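Local atomic coordinates of restriction endonuclease Hpy99I (Helicobacter pylori, PDB entry 3FC3), a protein that acts as a restriction endonuclease, probably cutting double-stranded DNA with a zinc-bearing His-Me finger nuclease domain. Residues 12-17 with 36-41. Residues are numbered along the deposited sequence; the frame is centred on the assembly and turned at random.
Sequences LKNDDF and RAVNGK
N14 reaches across to the backbone of R36 and A37 with the oxygen end of its amide. Its CG stands beside the backbone N and anti to the carbonyl carbon (chi1 -75°), which lays N14 OD1 over the face of the R36-A37 peptide, almost straight above R36 C at 3.2 Å. N14 OD1 also comes within 3.0 Å of A37 N, but from above the peptide, where the N-H does not point at it, and no hydrogen bond forms. The same oxygen is touched by V38, whose CG2 methyl lies 3.7 Å from N14 OD1. V38 projects toward 12-17, and CG2, the branch beside its own backbone N, also meets the backbone of L12, at 3.9 Å from L12 O. F58 packs against the side chains of both L12 and V38.

At the other end of the contact the charges meet through solvent. D15 OD1 and R36 NH1 are 4.4 Å apart, beyond a salt bridge. One water joins them, donating to D15 OD1 (2.5 Å) and accepting from R36 NH1 (3.0 Å). R36 also packs on V137 of the second subunit.

K13 to D16 form a type II beta turn, closed by D16 N to K13 O, while D16 OD2 takes the K13 N-H from above the carboxylate plane. Backbone hydrogen bonds of D15 and D16 with I35 hold the turn against strand 32-39; R36 and A37 both face M44 of strand 42-47, a classic beta bulge. This is surface packing in the antiparallel sheet of the SH3-like domain, joining the lead-in to strand 17-20 to the bulged end of its neighbour.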
ATOM      1  N   LEU A  12     -15.610 -35.503   7.795  1.00 35.81           N
ATOM      2  CA  LEU A  12     -15.329 -34.078   8.013  1.00 33.47           C
ATOM      3  C   LEU A  12     -14.954 -33.839   9.486  1.00 30.98           C
ATOM      4  O   LEU A  12     -15.480 -34.492  10.410  1.00 30.87           O
ATOM      5  CB  LEU A  12     -16.492 -33.176   7.575  1.00 33.44           C
ATOM      6  CG  LEU A  12     -16.701 -33.068   6.055  1.00 34.47           C
ATOM      7  CD1 LEU A  12     -18.022 -32.376   5.708  1.00 34.63           C
ATOM      8  CD2 LEU A  12     -15.534 -32.328   5.366  1.00 34.39           C
ATOM      9  N   LYS A  13     -14.019 -32.927   9.700  1.00 28.17           N
ATOM     10  CA  LYS A  13     -13.535 -32.615  11.043  1.00 26.31           C
ATOM     11  C   LYS A  13     -13.673 -31.132  11.245  1.00 24.50           C
ATOM     12  O   LYS A  13     -13.668 -30.361  10.288  1.00 22.65           O
ATOM     13  CB  LYS A  13     -12.051 -32.950  11.209  1.00 26.39           C
ATOM     14  CG  LYS A  13     -11.699 -34.384  10.972  1.00 28.32           C
ATOM     15  CD  LYS A  13     -10.248 -34.585  11.211  1.00 30.22           C
ATOM     16  CE  LYS A  13      -9.369 -33.788  10.261  1.00 32.60           C
ATOM     17  NZ  LYS A  13      -7.941 -34.192  10.423  1.00 35.27           N
ATOM     18  N   ASN A  14     -13.792 -30.732  12.494  1.00 22.43           N
ATOM     19  CA  ASN A  14     -13.734 -29.322  12.809  1.00 22.11           C
ATOM     20  C   ASN A  14     -12.438 -28.728  12.267  1.00 22.26           C
ATOM     21  O   ASN A  14     -11.373 -29.358  12.342  1.00 21.29           O
ATOM     22  CB  ASN A  14     -13.859 -29.086  14.323  1.00 22.71           C
ATOM     23  CG  ASN A  14     -15.289 -29.268  14.812  1.00 23.08           C
ATOM     24  OD1 ASN A  14     -16.239 -29.025  14.060  1.00 25.84           O
ATOM     25  ND2 ASN A  14     -15.455 -29.701  16.057  1.00 24.92           N
ATOM     26  N   ASP A  15     -12.579 -27.540  11.691  1.00 21.08           N
ATOM     27  CA  ASP A  15     -11.500 -26.748  11.104  1.00 21.80           C
ATOM     28  C   ASP A  15     -11.225 -27.095   9.648  1.00 20.44           C
ATOM     29  O   ASP A  15     -10.492 -26.365   8.987  1.00 20.13           O
ATOM     30  CB  ASP A  15     -10.213 -26.789  11.921  1.00 22.22           C
ATOM     31  CG  ASP A  15     -10.404 -26.335  13.376  1.00 25.35           C
ATOM     32  OD1 ASP A  15     -11.161 -25.373  13.653  1.00 29.37           O
ATOM     33  OD2 ASP A  15      -9.718 -26.900  14.236  1.00 30.72           O
ATOM     34  N   ASP A  16     -11.830 -28.172   9.141  1.00 19.74           N
ATOM     35  CA  ASP A  16     -11.762 -28.497   7.698  1.00 20.12           C
ATOM     36  C   ASP A  16     -12.495 -27.429   6.871  1.00 19.62           C
ATOM     37  O   ASP A  16     -13.466 -26.807   7.325  1.00 19.57           O
ATOM     38  CB  ASP A  16     -12.412 -29.844   7.399  1.00 21.26           C
ATOM     39  CG  ASP A  16     -11.574 -31.053   7.841  1.00 24.89           C
ATOM     40  OD1 ASP A  16     -10.390 -30.936   8.254  1.00 28.42           O
ATOM     41  OD2 ASP A  16     -12.145 -32.163   7.724  1.00 28.90           O
ATOM     42  N   PHE A  17     -12.047 -27.260   5.631  1.00 18.24           N
ATOM     43  CA  PHE A  17     -12.694 -26.379   4.682  1.00 17.15           C
ATOM     44  C   PHE A  17     -13.508 -27.151   3.648  1.00 17.66           C
ATOM     45  O   PHE A  17     -13.104 -28.214   3.174  1.00 18.09           O
ATOM     46  CB  PHE A  17     -11.638 -25.519   3.991  1.00 17.49           C
ATOM     47  CG  PHE A  17     -11.079 -24.475   4.890  1.00 16.62           C
ATOM     48  CD1 PHE A  17     -11.751 -23.268   5.054  1.00 16.66           C
ATOM     49  CD2 PHE A  17      -9.925 -24.714   5.611  1.00 18.53           C
ATOM     50  CE1 PHE A  17     -11.267 -22.299   5.929  1.00 18.44           C
ATOM     51  CE2 PHE A  17      -9.399 -23.761   6.474  1.00 19.89           C
ATOM     52  CZ  PHE A  17     -10.094 -22.531   6.633  1.00 17.68           C
ATOM     53  N   ARG A  36     -17.391 -25.887  11.939  1.00 17.43           N
ATOM     54  CA  ARG A  36     -17.346 -25.365  13.304  1.00 16.93           C
ATOM     55  C   ARG A  36     -17.892 -26.331  14.359  1.00 17.38           C
ATOM     56  O   ARG A  36     -17.581 -26.213  15.531  1.00 17.02           O
ATOM     57  CB  ARG A  36     -18.122 -24.056  13.385  1.00 17.16           C
ATOM     58  CG  ARG A  36     -17.528 -22.889  12.573  1.00 16.77           C
ATOM     59  CD  ARG A  36     -16.030 -22.727  12.837  1.00 18.60           C
ATOM     60  NE  ARG A  36     -15.615 -21.340  12.873  1.00 16.98           N
ATOM     61  CZ  ARG A  36     -14.367 -20.905  12.762  1.00 19.70           C
ATOM     62  NH1 ARG A  36     -13.359 -21.757  12.554  1.00 20.44           N
ATOM     63  NH2 ARG A  36     -14.133 -19.599  12.826  1.00 20.25           N
ATOM     64  N   ALA A  37     -18.725 -27.276  13.941  1.00 16.70           N
ATOM     65  CA  ALA A  37     -19.156 -28.380  14.806  1.00 17.84           C
ATOM     66  C   ALA A  37     -19.607 -29.536  13.909  1.00 18.61           C
ATOM     67  O   ALA A  37     -19.956 -29.324  12.755  1.00 19.47           O
ATOM     68  CB  ALA A  37     -20.316 -27.941  15.752  1.00 16.26           C
ATOM     69  N   VAL A  38     -19.557 -30.749  14.439  1.00 20.14           N
ATOM     70  CA  VAL A  38     -19.989 -31.933  13.722  1.00 22.28           C
ATOM     71  C   VAL A  38     -20.948 -32.703  14.596  1.00 23.77           C
ATOM     72  O   VAL A  38     -20.713 -32.853  15.804  1.00 22.64           O
ATOM     73  CB  VAL A  38     -18.799 -32.841  13.372  1.00 21.76           C
ATOM     74  CG1 VAL A  38     -19.276 -34.107  12.652  1.00 25.44           C
ATOM     75  CG2 VAL A  38     -17.773 -32.074  12.524  1.00 23.77           C
ATOM     76  N   ASN A  39     -22.045 -33.146  13.982  1.00 26.75           N
ATOM     77  CA  ASN A  39     -23.116 -33.924  14.646  1.00 28.85           C
ATOM     78  C   ASN A  39     -23.592 -35.091  13.761  1.00 29.74           C
ATOM     79  O   ASN A  39     -24.421 -34.881  12.862  1.00 30.77           O
ATOM     80  CB  ASN A  39     -24.323 -33.010  14.885  1.00 29.67           C
ATOM     81  CG  ASN A  39     -24.091 -31.988  15.983  1.00 32.11           C
ATOM     82  OD1 ASN A  39     -23.930 -30.786  15.724  1.00 35.47           O
ATOM     83  ND2 ASN A  39     -24.081 -32.458  17.222  1.00 35.33           N
ATOM     84  N   GLY A  40     -23.108 -36.307  13.994  1.00 30.74           N
ATOM     85  CA  GLY A  40     -23.380 -37.419  13.065  1.00 30.88           C
ATOM     86  C   GLY A  40     -22.946 -37.055  11.649  1.00 31.30           C
ATOM     87  O   GLY A  40     -21.764 -36.705  11.418  1.00 31.89           O
ATOM     88  N   LYS A  41     -23.885 -37.055  10.704  1.00 30.48           N
ATOM     89  CA  LYS A  41     -23.563 -36.627   9.339  1.00 30.46           C
ATOM     90  C   LYS A  41     -24.137 -35.254   8.933  1.00 28.76           C
ATOM     91  O   LYS A  41     -24.526 -35.040   7.780  1.00 29.27           O
ATOM     92  CB  LYS A  41     -23.952 -37.719   8.335  1.00 31.00           C
ATOM     93  CG  LYS A  41     -23.034 -38.959   8.431  1.00 33.72           C
ATOM     94  CD  LYS A  41     -22.924 -39.718   7.113  1.00 36.83           C
ATOM     95  CE  LYS A  41     -22.022 -40.942   7.266  1.00 39.12           C
ATOM     96  NZ  LYS A  41     -22.142 -41.887   6.097  1.00 41.45           N
TER
HETATM   97  O   HOH W   1     -13.495 -24.643  13.346  1.00 19.93           O